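Local atomic coordinates of uncharacterized protein (Parabacteroides distasonis, PDB entry 3LM3), a protein that is of unknown function but is probably a glycoside hydrolase or carbohydrate deacetylase. Residues G19-T24 with E312-T317; W34-D39 with Y112-Y117; F76-L81 with V106-G111; E261-E266 with T308-R313. All coordinates share one frame; numbering follows the deposited sequence.

Interaction 1: residues G19-T24 with E312-T317; sequences GNRFVT and ERWPDT
The W314 ring and the R21 guanidinium meet at an oblique approach, with their planes only 18° apart. The contact is made by R21 NE, which lies 3.5 Å from W314 CD1. One face of the indole carries CG of R313 over its centre. One face of the R313 guanidinium in turn lies by W314 CZ2. R21 has an extended chain from CG to NE, and its CD passes W314 CB and CD1. NE itself is hydrogen-bonded to F270 O, and W314 NE1 to D271, so both polar groups are held by helix 255-277.

W314 to T317 form a type I turn just after helix 296-313 and before strand 318-320. W314 O accepts two bonds from the same face of its plane, from T317 N and from T317 OG1 (2.8 Å to W314 O). T317 CG2 stands anti to the backbone N and meets V23 CG2 at 3.8 Å. T317 CA also makes a CH...O contact with R21 O. Replacing T317 by a glycine would probably leave W314 O with one bond fewer from the turn and open a gap beside V23 CG2.

A water takes the N-H of R21 and donates to N20 OD1 and to D316 O, 2.8 Å from the water. Packing, which includes the R21 guanidinium beside W314, joins the turn to strand 21-29, and hydrogen bonding between them runs through this water.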
loop_
_atom_site.group_PDB
_atom_site.type_symbol
_atom_site.label_atom_id
_atom_site.label_comp_id
_atom_site.label_asym_id
_atom_site.label_seq_id
_atom_site.Cartn_x
_atom_site.Cartn_y
_atom_site.Cartn_z
ATOM N N GLY A 19 -15.082 11.480 8.120
ATOM C CA GLY A 19 -14.763 11.894 9.475
ATOM C C GLY A 19 -13.994 10.900 10.307
ATOM O O GLY A 19 -13.705 11.178 11.493
ATOM N N ASN A 20 -13.648 9.760 9.720
ATOM C CA ASN A 20 -13.089 8.648 10.462
ATOM C C ASN A 20 -11.634 8.380 10.083
ATOM O O ASN A 20 -11.151 8.795 9.015
ATOM C CB ASN A 20 -13.943 7.394 10.236
ATOM C CG ASN A 20 -15.181 7.354 11.092
ATOM O OD1 ASN A 20 -15.118 7.600 12.308
ATOM N ND2 ASN A 20 -16.315 7.002 10.481
ATOM N N ARG A 21 -10.954 7.683 10.984
ATOM C CA ARG A 21 -9.560 7.250 10.846
ATOM C C ARG A 21 -9.546 5.728 10.772
ATOM O O ARG A 21 -10.238 5.075 11.557
ATOM C CB ARG A 21 -8.751 7.733 12.054
ATOM C CG ARG A 21 -8.656 9.221 12.183
ATOM C CD ARG A 21 -7.994 9.619 13.486
ATOM N NE ARG A 21 -7.789 11.055 13.576
ATOM C CZ ARG A 21 -8.695 11.931 13.965
ATOM N NH1 ARG A 21 -9.905 11.551 14.323
ATOM N NH2 ARG A 21 -8.369 13.225 13.993
ATOM N N PHE A 22 -8.808 5.182 9.808
ATOM C CA PHE A 22 -8.778 3.762 9.546
ATOM C C PHE A 22 -7.353 3.256 9.439
ATOM O O PHE A 22 -6.509 3.910 8.836
ATOM C CB PHE A 22 -9.439 3.454 8.221
ATOM C CG PHE A 22 -10.889 3.840 8.180
ATOM C CD1 PHE A 22 -11.848 2.955 8.614
ATOM C CD2 PHE A 22 -11.287 5.092 7.755
ATOM C CE1 PHE A 22 -13.188 3.321 8.605
ATOM C CE2 PHE A 22 -12.632 5.482 7.787
ATOM C CZ PHE A 22 -13.582 4.561 8.188
ATOM N N VAL A 23 -7.128 2.066 10.010
ATOM C CA VAL A 23 -5.912 1.289 9.760
ATOM C C VAL A 23 -6.340 -0.037 9.149
ATOM O O VAL A 23 -7.171 -0.748 9.735
ATOM C CB VAL A 23 -5.090 1.011 11.029
ATOM C CG1 VAL A 23 -3.943 0.015 10.746
ATOM C CG2 VAL A 23 -4.553 2.305 11.640
ATOM N N THR A 24 -5.763 -0.371 8.004
ATOM C CA THR A 24 -5.973 -1.667 7.381
ATOM C C THR A 24 -4.668 -2.442 7.424
ATOM O O THR A 24 -3.697 -2.060 6.758
ATOM C CB THR A 24 -6.480 -1.548 5.951
ATOM O OG1 THR A 24 -5.568 -0.792 5.142
ATOM C CG2 THR A 24 -7.856 -0.876 5.884
ATOM N N GLU A 312 -4.077 5.001 21.627
ATOM C CA GLU A 312 -3.899 5.982 22.685
ATOM C C GLU A 312 -4.043 7.400 22.143
ATOM O O GLU A 312 -4.740 8.241 22.737
ATOM C CB GLU A 312 -2.542 5.815 23.346
ATOM C CG GLU A 312 -2.232 6.813 24.441
ATOM C CD GLU A 312 -0.910 6.495 25.105
ATOM O OE1 GLU A 312 -0.857 5.494 25.854
ATOM O OE2 GLU A 312 0.074 7.223 24.850
ATOM N N ARG A 313 -3.425 7.663 20.995
ATOM C CA ARG A 313 -3.399 9.007 20.439
ATOM C C ARG A 313 -4.658 9.349 19.649
ATOM O O ARG A 313 -5.099 10.496 19.657
ATOM C CB ARG A 313 -2.144 9.159 19.599
ATOM C CG ARG A 313 -1.944 10.521 19.022
ATOM C CD ARG A 313 -0.524 10.684 18.559
ATOM N NE ARG A 313 -0.328 11.899 17.792
ATOM C CZ ARG A 313 0.809 12.229 17.172
ATOM N NH1 ARG A 313 1.893 11.461 17.299
ATOM N NH2 ARG A 313 0.864 13.322 16.413
ATOM N N TRP A 314 -5.218 8.347 18.971
ATOM C CA TRP A 314 -6.387 8.493 18.113
ATOM C C TRP A 314 -7.397 7.406 18.493
ATOM O O TRP A 314 -7.500 6.369 17.846
ATOM C CB TRP A 314 -5.985 8.393 16.630
ATOM C CG TRP A 314 -4.994 9.448 16.177
ATOM C CD1 TRP A 314 -5.230 10.782 15.939
ATOM C CD2 TRP A 314 -3.602 9.236 15.905
ATOM N NE1 TRP A 314 -4.069 11.405 15.541
ATOM C CE2 TRP A 314 -3.061 10.476 15.501
ATOM C CE3 TRP A 314 -2.755 8.111 15.940
ATOM C CZ2 TRP A 314 -1.710 10.614 15.132
ATOM C CZ3 TRP A 314 -1.423 8.257 15.586
ATOM C CH2 TRP A 314 -0.918 9.501 15.170
ATOM N N PRO A 315 -8.115 7.612 19.606
ATOM C CA PRO A 315 -8.895 6.522 20.199
ATOM C C PRO A 315 -10.043 5.989 19.388
ATOM O O PRO A 315 -10.441 4.837 19.608
ATOM C CB PRO A 315 -9.388 7.104 21.533
ATOM C CG PRO A 315 -8.965 8.474 21.574
ATOM C CD PRO A 315 -7.996 8.771 20.503
ATOM N N ASP A 316 -10.536 6.767 18.423
ATOM C CA ASP A 316 -11.651 6.276 17.616
ATOM C C ASP A 316 -11.196 5.633 16.298
ATOM O O ASP A 316 -12.034 5.322 15.453
ATOM C CB ASP A 316 -12.689 7.380 17.380
ATOM C CG ASP A 316 -13.397 7.827 18.681
ATOM O OD1 ASP A 316 -13.575 6.999 19.615
ATOM O OD2 ASP A 316 -13.800 9.015 18.759
ATOM N N THR A 317 -9.892 5.435 16.127
ATOM C CA THR A 317 -9.390 4.756 14.931
ATOM C C THR A 317 -10.007 3.381 14.788
ATOM O O THR A 317 -10.072 2.615 15.749
ATOM C CB THR A 317 -7.864 4.586 14.978
ATOM O OG1 THR A 317 -7.251 5.876 15.142
ATOM C CG2 THR A 317 -7.293 3.914 13.723
HETATM O O HOH W 1 -12.500 7.145 13.407
#

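Interaction 2: residues W34-D39 with Y112-Y117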
loop_
_atom_site.group_PDB
_atom_site.type_symbol
_atom_site.label_atom_id
_atom_site.label_comp_id
_atom_site.label_asym_id
_atom_site.label_seq_id
_atom_site.Cartn_x
_atom_site.Cartn_y
_atom_site.Cartn_z
ATOM N N TRP A 34 8.723 -14.782 -2.365
ATOM C CA TRP A 34 8.239 -14.074 -3.562
ATOM C C TRP A 34 7.646 -15.073 -4.551
ATOM O O TRP A 34 8.060 -15.167 -5.727
ATOM C CB TRP A 34 9.388 -13.304 -4.236
ATOM C CG TRP A 34 10.045 -12.214 -3.411
ATOM C CD1 TRP A 34 9.545 -11.584 -2.327
ATOM C CD2 TRP A 34 11.341 -11.633 -3.652
ATOM N NE1 TRP A 34 10.452 -10.630 -1.863
ATOM C CE2 TRP A 34 11.553 -10.646 -2.668
ATOM C CE3 TRP A 34 12.330 -11.845 -4.618
ATOM C CZ2 TRP A 34 12.722 -9.881 -2.604
ATOM C CZ3 TRP A 34 13.504 -11.078 -4.551
ATOM C CH2 TRP A 34 13.676 -10.108 -3.557
ATOM N N GLU A 35 6.696 -15.863 -4.080
ATOM C CA GLU A 35 6.085 -16.902 -4.910
ATOM C C GLU A 35 4.814 -16.336 -5.548
ATOM O O GLU A 35 3.716 -16.364 -4.989
ATOM C CB GLU A 35 5.896 -18.228 -4.179
ATOM C CG GLU A 35 5.133 -18.119 -2.838
ATOM C CD GLU A 35 5.165 -19.373 -2.011
ATOM O OE1 GLU A 35 5.927 -20.338 -2.338
ATOM O OE2 GLU A 35 4.394 -19.425 -1.034
ATOM N N VAL A 36 4.988 -15.820 -6.757
ATOM C CA VAL A 36 3.880 -15.218 -7.506
ATOM C C VAL A 36 2.983 -16.263 -8.140
ATOM O O VAL A 36 1.839 -15.965 -8.498
ATOM C CB VAL A 36 4.422 -14.283 -8.606
ATOM C CG1 VAL A 36 5.180 -13.072 -7.998
ATOM C CG2 VAL A 36 5.298 -14.993 -9.622
ATOM N N SER A 37 3.464 -17.500 -8.255
ATOM C CA SER A 37 2.637 -18.613 -8.700
ATOM C C SER A 37 3.117 -19.887 -8.024
ATOM O O SER A 37 3.974 -19.833 -7.142
ATOM C CB SER A 37 2.640 -18.711 -10.231
ATOM O OG SER A 37 1.688 -19.658 -10.670
ATOM N N ARG A 38 2.585 -21.029 -8.423
ATOM C CA ARG A 38 2.985 -22.278 -7.794
ATOM C C ARG A 38 4.460 -22.609 -8.046
ATOM O O ARG A 38 5.194 -22.992 -7.133
ATOM C CB ARG A 38 2.133 -23.433 -8.311
ATOM C CG ARG A 38 0.692 -23.330 -7.909
ATOM C CD ARG A 38 -0.147 -24.469 -8.479
ATOM N NE ARG A 38 -1.554 -24.410 -8.041
ATOM C CZ ARG A 38 -2.559 -23.830 -8.716
ATOM N NH1 ARG A 38 -2.338 -23.229 -9.889
ATOM N NH2 ARG A 38 -3.794 -23.854 -8.227
ATOM N N ASP A 39 4.874 -22.463 -9.299
ATOM C CA ASP A 39 6.235 -22.842 -9.737
ATOM C C ASP A 39 7.150 -21.636 -9.947
ATOM O O ASP A 39 8.302 -21.791 -10.341
ATOM C CB ASP A 39 6.144 -23.682 -11.025
ATOM C CG ASP A 39 5.538 -22.898 -12.207
ATOM O OD1 ASP A 39 4.573 -22.139 -12.026
ATOM O OD2 ASP A 39 6.052 -23.012 -13.341
ATOM N N TYR A 112 3.677 -10.599 -4.131
ATOM C CA TYR A 112 4.008 -9.183 -4.363
ATOM C C TYR A 112 4.088 -8.735 -5.812
ATOM O O TYR A 112 3.662 -7.619 -6.124
ATOM C CB TYR A 112 5.329 -8.786 -3.686
ATOM C CG TYR A 112 5.496 -9.046 -2.215
ATOM C CD1 TYR A 112 4.994 -8.191 -1.262
ATOM C CD2 TYR A 112 6.194 -10.160 -1.778
ATOM C CE1 TYR A 112 5.227 -8.439 0.121
ATOM C CE2 TYR A 112 6.434 -10.401 -0.436
ATOM C CZ TYR A 112 5.967 -9.530 0.486
ATOM O OH TYR A 112 6.266 -9.769 1.817
ATOM N N PHE A 113 4.664 -9.578 -6.669
ATOM C CA PHE A 113 5.095 -9.184 -8.011
ATOM C C PHE A 113 4.408 -9.905 -9.179
ATOM O O PHE A 113 5.013 -10.082 -10.234
ATOM C CB PHE A 113 6.617 -9.385 -8.122
ATOM C CG PHE A 113 7.406 -8.746 -7.018
ATOM C CD1 PHE A 113 7.380 -7.374 -6.821
ATOM C CD2 PHE A 113 8.144 -9.541 -6.145
ATOM C CE1 PHE A 113 8.094 -6.801 -5.764
ATOM C CE2 PHE A 113 8.871 -8.976 -5.114
ATOM C CZ PHE A 113 8.833 -7.615 -4.923
ATOM N N PRO A 114 3.123 -10.308 -9.053
ATOM C CA PRO A 114 2.632 -11.215 -10.098
ATOM C C PRO A 114 2.609 -10.636 -11.515
ATOM O O PRO A 114 2.988 -11.352 -12.475
ATOM C CB PRO A 114 1.225 -11.580 -9.607
ATOM C CG PRO A 114 0.830 -10.516 -8.730
ATOM C CD PRO A 114 2.089 -10.048 -8.039
ATOM N N ALA A 115 2.208 -9.389 -11.664
ATOM C CA ALA A 115 2.057 -8.832 -13.032
ATOM C C ALA A 115 3.406 -8.643 -13.705
ATOM O O ALA A 115 3.475 -8.495 -14.902
ATOM C CB ALA A 115 1.330 -7.561 -13.024
HETATM N N MSE A 116 4.483 -8.625 -12.941
HETATM C CA MSE A 116 5.838 -8.503 -13.512
HETATM C C MSE A 116 6.282 -9.734 -14.225
HETATM O O MSE A 116 7.113 -9.667 -15.148
HETATM C CB MSE A 116 6.895 -8.346 -12.433
HETATM C CG MSE A 116 6.948 -7.071 -11.746
HETATM SE SE MSE A 116 8.620 -7.109 -10.686
HETATM C CE MSE A 116 8.262 -5.426 -9.851
ATOM N N TYR A 117 5.767 -10.892 -13.796
ATOM C CA TYR A 117 6.259 -12.171 -14.240
ATOM C C TYR A 117 5.283 -13.077 -14.950
ATOM O O TYR A 117 5.695 -14.060 -15.547
ATOM C CB TYR A 117 6.863 -12.945 -13.044
ATOM C CG TYR A 117 8.154 -12.359 -12.548
ATOM C CD1 TYR A 117 8.182 -11.319 -11.641
ATOM C CD2 TYR A 117 9.363 -12.849 -13.028
ATOM C CE1 TYR A 117 9.379 -10.776 -11.204
ATOM C CE2 TYR A 117 10.567 -12.306 -12.589
ATOM C CZ TYR A 117 10.556 -11.274 -11.688
ATOM O OH TYR A 117 11.759 -10.755 -11.253
#
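W34, Y112 and F113 form an aromatic cluster between the loop after strand 21-29 and the residues that lead into helix 114-117. From CB of W34 the side chain runs to CG, which has CE2 of F113 at 3.8 Å. CD1, the next atom, meets Y112 CD2 at 3.7 Å and Y112 CE2 almost as closely. On the other branch CD2 lies 3.9 Å from F113 CE2. NE1 and CE2 of the indole complete the five-membered ring and are each about 4.0 Å from that same F113 carbon.

F113 therefore points its edge at one face of W34. This is an edge-to-face pair, with ring planes at 85°. The Y112 ring is also steeply turned against the indole, but that approach is oblique. CB of Y112 lies over the centre of one face of the F113 ring, so the two neighbours pack on each other as well as on W34. The Y112 hydroxyl is hydrogen-bonded to E287, at the end of strand 280-287.

V36 adds a second apolar patch. Its CG1 is anti to the carbonyl carbon (chi1 -64°) and reaches the backbone between F113 and P114. CB of V36 faces CB of P114, and CG2 is near CB of Y117. The tightest of these approaches is V36 CG1 to F113 C, at 3.5 Å.

Interaction 3: residues F76-L81 with V106-G111; sequences FTMNAL and VTYFPG
The Y108 ring turns its edge to the start of helix 78-82, with M78 N in its plane, 3.5 Å from CE1 of Y108. CG of Y108 is anti to the backbone N (chi1 -171°), which sends the ring along the first turn of the helix. M78 bends at chi2 and chi3, so CE comes to 3.7 Å from Y108 OH. The selenium of M78 makes an oblique Met-aromatic contact with the ring. A water joins M78 N to Y108 OH. L81 CD1 also approaches Y108, while the F76 ring crosses V106 obliquely.

The backbones pair in parallel. F76 N donates to T107 O at 2.9 Å. F109 N donates to F76 O at 2.8 Å. T77 is the N-cap of the helix: its OG1 accepts from A80 N and also bonds E35. This is the C-terminal end of two neighbouring parallel strands, 73-76 and 105-108, in a beta-alpha-beta unit.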
loop_
_atom_site.group_PDB
_atom_site.type_symbol
_atom_site.label_atom_id
_atom_site.label_comp_id
_atom_site.label_asym_id
_atom_site.label_seq_id
_atom_site.Cartn_x
_atom_site.Cartn_y
_atom_site.Cartn_z
ATOM N N PHE A 76 -2.859 -15.102 1.703
ATOM C CA PHE A 76 -2.104 -16.335 1.462
ATOM C C PHE A 76 -1.586 -16.402 0.035
ATOM O O PHE A 76 -2.325 -16.140 -0.913
ATOM C CB PHE A 76 -3.020 -17.553 1.608
ATOM C CG PHE A 76 -3.436 -17.887 3.028
ATOM C CD1 PHE A 76 -4.383 -17.149 3.708
ATOM C CD2 PHE A 76 -2.886 -18.979 3.652
ATOM C CE1 PHE A 76 -4.755 -17.509 5.011
ATOM C CE2 PHE A 76 -3.245 -19.329 4.957
ATOM C CZ PHE A 76 -4.158 -18.591 5.619
ATOM N N THR A 77 -0.349 -16.858 -0.143
ATOM C CA THR A 77 0.105 -17.240 -1.470
ATOM C C THR A 77 -0.582 -18.548 -1.921
ATOM O O THR A 77 -1.178 -19.257 -1.118
ATOM C CB THR A 77 1.587 -17.494 -1.492
ATOM O OG1 THR A 77 1.884 -18.630 -0.660
ATOM C CG2 THR A 77 2.347 -16.266 -1.055
HETATM N N MSE A 78 -0.470 -18.876 -3.204
HETATM C CA MSE A 78 -1.100 -20.097 -3.689
HETATM C C MSE A 78 -0.528 -21.297 -2.992
HETATM O O MSE A 78 -1.267 -22.193 -2.576
HETATM C CB MSE A 78 -0.975 -20.250 -5.203
HETATM C CG MSE A 78 -1.780 -21.429 -5.712
HETATM SE SE MSE A 78 -3.694 -21.099 -5.703
HETATM C CE MSE A 78 -3.745 -19.997 -7.325
ATOM N N ASN A 79 0.788 -21.323 -2.855
ATOM C CA ASN A 79 1.411 -22.485 -2.214
ATOM C C ASN A 79 1.008 -22.606 -0.745
ATOM O O ASN A 79 0.817 -23.722 -0.252
ATOM C CB ASN A 79 2.933 -22.436 -2.400
ATOM C CG ASN A 79 3.351 -22.693 -3.846
ATOM O OD1 ASN A 79 2.604 -23.324 -4.604
ATOM N ND2 ASN A 79 4.493 -22.152 -4.247
ATOM N N ALA A 80 0.806 -21.478 -0.045
ATOM C CA ALA A 80 0.340 -21.548 1.343
ATOM C C ALA A 80 -1.115 -22.019 1.423
ATOM O O ALA A 80 -1.514 -22.690 2.387
ATOM C CB ALA A 80 0.503 -20.231 2.034
ATOM N N LEU A 81 -1.940 -21.653 0.432
ATOM C CA LEU A 81 -3.324 -22.142 0.390
ATOM C C LEU A 81 -3.410 -23.638 0.177
ATOM O O LEU A 81 -4.295 -24.298 0.707
ATOM C CB LEU A 81 -4.130 -21.496 -0.746
ATOM C CG LEU A 81 -4.542 -20.065 -0.509
ATOM C CD1 LEU A 81 -5.214 -19.547 -1.797
ATOM C CD2 LEU A 81 -5.419 -19.944 0.751
ATOM N N VAL A 106 -10.104 -13.107 4.543
ATOM C CA VAL A 106 -9.197 -14.138 4.078
ATOM C C VAL A 106 -9.103 -14.026 2.576
ATOM O O VAL A 106 -10.119 -14.122 1.863
ATOM C CB VAL A 106 -9.722 -15.532 4.445
ATOM C CG1 VAL A 106 -8.672 -16.637 4.024
ATOM C CG2 VAL A 106 -10.039 -15.614 5.966
ATOM N N THR A 107 -7.901 -13.759 2.080
ATOM C CA THR A 107 -7.761 -13.576 0.649
ATOM C C THR A 107 -6.406 -13.989 0.118
ATOM O O THR A 107 -5.573 -14.557 0.821
ATOM C CB THR A 107 -8.110 -12.100 0.233
ATOM O OG1 THR A 107 -8.377 -12.085 -1.176
ATOM C CG2 THR A 107 -6.971 -11.111 0.611
ATOM N N TYR A 108 -6.263 -13.823 -1.192
ATOM C CA TYR A 108 -5.090 -14.217 -1.978
ATOM C C TYR A 108 -4.054 -13.104 -1.977
ATOM O O TYR A 108 -4.376 -11.922 -2.180
ATOM C CB TYR A 108 -5.544 -14.524 -3.412
ATOM C CG TYR A 108 -4.517 -15.145 -4.331
ATOM C CD1 TYR A 108 -3.672 -16.123 -3.883
ATOM C CD2 TYR A 108 -4.416 -14.760 -5.669
ATOM C CE1 TYR A 108 -2.706 -16.707 -4.740
ATOM C CE2 TYR A 108 -3.480 -15.359 -6.522
ATOM C CZ TYR A 108 -2.616 -16.321 -6.028
ATOM O OH TYR A 108 -1.617 -16.964 -6.761
ATOM N N PHE A 109 -2.791 -13.497 -1.794
ATOM C CA PHE A 109 -1.617 -12.599 -1.767
ATOM C C PHE A 109 -0.539 -13.239 -2.631
ATOM O O PHE A 109 0.329 -13.951 -2.120
ATOM C CB PHE A 109 -1.119 -12.406 -0.324
ATOM C CG PHE A 109 -0.257 -11.193 -0.113
ATOM C CD1 PHE A 109 0.727 -10.841 -0.994
ATOM C CD2 PHE A 109 -0.428 -10.408 1.007
ATOM C CE1 PHE A 109 1.526 -9.703 -0.777
ATOM C CE2 PHE A 109 0.341 -9.288 1.233
ATOM C CZ PHE A 109 1.321 -8.927 0.320
ATOM N N PRO A 110 -0.582 -12.986 -3.966
ATOM C CA PRO A 110 0.303 -13.679 -4.916
ATOM C C PRO A 110 1.739 -13.152 -4.969
ATOM O O PRO A 110 2.235 -12.799 -6.034
ATOM C CB PRO A 110 -0.423 -13.485 -6.257
ATOM C CG PRO A 110 -1.213 -12.281 -6.085
ATOM C CD PRO A 110 -1.691 -12.331 -4.666
ATOM N N GLY A 111 2.424 -13.105 -3.828
ATOM C CA GLY A 111 3.894 -12.964 -3.839
ATOM C C GLY A 111 4.459 -11.644 -4.307
ATOM O O GLY A 111 5.583 -11.596 -4.812
HETATM O O HOH W 2 1.022 -17.241 -5.206
#

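Interaction 4: residues E261-E266 with T308-R313; sequences EVMHTE and TGTKER
E266 and T310 meet through a short polar contact, with E266 OE1 2.7 Å from T310 OG1. T310 OG1 also lies by W306 O. The two side chains cross at about a right angle. Beside them M263, a selenomethionine, bends at chi2 and chi3 and lays its selenium 3.7 Å from G309 C. Its CE lies 3.6 Å from T310 OG1. A side chain on G309 would point at that selenium, so glycine suits the close approach. R313 reaches across to CB of M263 with NH1, at 4.2 Å.

W306 forms the next shell. Its NE1 bonds E266 OE2, so each carboxylate oxygen has a partner on helix 296-313. R313 NH2 forms a salt bridge with D271, further along helix 255-277. An alanine in place of E266 would probably leave W306 NE1 without its acceptor and T310 OG1 without this carboxylate partner.

The axes of the two short helical segments run 10.7 Å apart and cross at -46°. The contact joins helix 255-277 to helix 296-313; these helices precede and follow strand 280-287, and V262 also packs on helix 247-253.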
loop_
_atom_site.group_PDB
_atom_site.type_symbol
_atom_site.label_atom_id
_atom_site.label_comp_id
_atom_site.label_asym_id
_atom_site.label_seq_id
_atom_site.Cartn_x
_atom_site.Cartn_y
_atom_site.Cartn_z
ATOM N N GLU A 261 8.851 6.917 14.628
ATOM C CA GLU A 261 8.712 7.153 13.186
ATOM C C GLU A 261 7.357 6.644 12.668
ATOM O O GLU A 261 6.730 7.279 11.831
ATOM C CB GLU A 261 9.874 6.527 12.444
ATOM C CG GLU A 261 9.777 6.591 10.933
ATOM C CD GLU A 261 9.671 7.964 10.324
ATOM O OE1 GLU A 261 10.028 8.976 10.966
ATOM O OE2 GLU A 261 9.244 7.994 9.134
ATOM N N VAL A 262 6.902 5.502 13.190
ATOM C CA VAL A 262 5.578 4.967 12.813
ATOM C C VAL A 262 4.466 5.927 13.245
ATOM O O VAL A 262 3.578 6.230 12.444
ATOM C CB VAL A 262 5.370 3.564 13.392
ATOM C CG1 VAL A 262 3.981 3.051 13.075
ATOM C CG2 VAL A 262 6.413 2.606 12.791
HETATM N N MSE A 263 4.548 6.449 14.468
HETATM C CA MSE A 263 3.546 7.430 14.922
HETATM C C MSE A 263 3.573 8.683 14.075
HETATM O O MSE A 263 2.514 9.216 13.710
HETATM C CB MSE A 263 3.743 7.785 16.394
HETATM C CG MSE A 263 3.540 6.593 17.355
HETATM SE SE MSE A 263 1.750 5.835 17.421
HETATM C CE MSE A 263 2.047 4.354 16.191
ATOM N N HIS A 264 4.773 9.180 13.759
ATOM C CA HIS A 264 4.918 10.364 12.925
ATOM C C HIS A 264 4.251 10.160 11.562
ATOM O O HIS A 264 3.536 11.027 11.050
ATOM C CB HIS A 264 6.402 10.679 12.718
ATOM C CG HIS A 264 6.653 11.736 11.693
ATOM N ND1 HIS A 264 6.592 13.075 11.999
ATOM C CD2 HIS A 264 6.921 11.654 10.363
ATOM C CE1 HIS A 264 6.840 13.776 10.906
ATOM N NE2 HIS A 264 7.013 12.939 9.895
ATOM N N THR A 265 4.516 8.999 10.962
ATOM C CA THR A 265 3.959 8.702 9.654
ATOM C C THR A 265 2.451 8.602 9.728
ATOM O O THR A 265 1.742 9.152 8.853
ATOM C CB THR A 265 4.590 7.451 9.063
ATOM O OG1 THR A 265 6.022 7.631 8.956
ATOM C CG2 THR A 265 4.024 7.143 7.693
ATOM N N GLU A 266 1.935 7.960 10.774
ATOM C CA GLU A 266 0.477 7.934 10.934
ATOM C C GLU A 266 -0.115 9.312 11.106
ATOM O O GLU A 266 -1.211 9.594 10.618
ATOM C CB GLU A 266 0.038 7.027 12.074
ATOM C CG GLU A 266 0.368 5.598 11.822
ATOM C CD GLU A 266 -0.286 4.677 12.805
ATOM O OE1 GLU A 266 -0.344 5.013 14.031
ATOM O OE2 GLU A 266 -0.748 3.604 12.393
ATOM N N THR A 308 -1.427 -0.206 20.241
ATOM C CA THR A 308 -1.711 0.521 21.468
ATOM C C THR A 308 -1.403 2.006 21.332
ATOM O O THR A 308 -2.165 2.849 21.790
ATOM C CB THR A 308 -0.895 -0.033 22.639
ATOM O OG1 THR A 308 -1.323 -1.377 22.920
ATOM C CG2 THR A 308 -1.085 0.839 23.879
ATOM N N GLY A 309 -0.292 2.334 20.680
ATOM C CA GLY A 309 0.095 3.717 20.520
ATOM C C GLY A 309 -0.855 4.495 19.611
ATOM O O GLY A 309 -1.179 5.656 19.835
ATOM N N THR A 310 -1.318 3.814 18.559
ATOM C CA THR A 310 -2.313 4.385 17.663
ATOM C C THR A 310 -3.612 4.659 18.411
ATOM O O THR A 310 -4.172 5.736 18.291
ATOM C CB THR A 310 -2.542 3.445 16.467
ATOM O OG1 THR A 310 -1.302 3.210 15.780
ATOM C CG2 THR A 310 -3.533 4.043 15.478
ATOM N N LYS A 311 -4.100 3.680 19.163
ATOM C CA LYS A 311 -5.363 3.845 19.903
ATOM C C LYS A 311 -5.244 4.879 21.024
ATOM O O LYS A 311 -6.217 5.559 21.359
ATOM C CB LYS A 311 -5.854 2.503 20.450
ATOM C CG LYS A 311 -6.263 1.482 19.416
ATOM C CD LYS A 311 -7.489 1.834 18.587
ATOM C CE LYS A 311 -8.771 1.685 19.323
ATOM N NZ LYS A 311 -9.909 1.792 18.350
ATOM N N GLU A 312 -4.077 5.001 21.627
ATOM C CA GLU A 312 -3.899 5.982 22.685
ATOM C C GLU A 312 -4.043 7.400 22.143
ATOM O O GLU A 312 -4.740 8.241 22.737
ATOM C CB GLU A 312 -2.542 5.815 23.346
ATOM C CG GLU A 312 -2.232 6.813 24.441
ATOM C CD GLU A 312 -0.910 6.495 25.105
ATOM O OE1 GLU A 312 -0.857 5.494 25.854
ATOM O OE2 GLU A 312 0.074 7.223 24.850
ATOM N N ARG A 313 -3.425 7.663 20.995
ATOM C CA ARG A 313 -3.399 9.007 20.439
ATOM C C ARG A 313 -4.658 9.349 19.649
ATOM O O ARG A 313 -5.099 10.496 19.657
ATOM C CB ARG A 313 -2.144 9.159 19.599
ATOM C CG ARG A 313 -1.944 10.521 19.022
ATOM C CD ARG A 313 -0.524 10.684 18.559
ATOM N NE ARG A 313 -0.328 11.899 17.792
ATOM C CZ ARG A 313 0.809 12.229 17.172
ATOM N NH1 ARG A 313 1.893 11.461 17.299
ATOM N NH2 ARG A 313 0.864 13.322 16.413
#

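How the interactions relate
The four contacts lie in two groups, all within the DUF3863 range. Interactions 1 and 4 have centres 10 Å apart, share E312 and R313, and both use helix 296-313. They touch where T317 O meets K311 NZ. Interactions 2 and 3 have centres 11 Å apart and touch where E35 meets T77 and N79. Centres of interactions 1 and 2 are about 33 Å apart, on opposite sides of the chain's centre. Along the chain, 3 is nested inside 2, and 2 inside 1; 4 opens after 2 closes. Interactions 1 and 3 thus involve one parallel sheet, interaction 4 joins two helices, and interaction 2 packs a loop against residues 112-117.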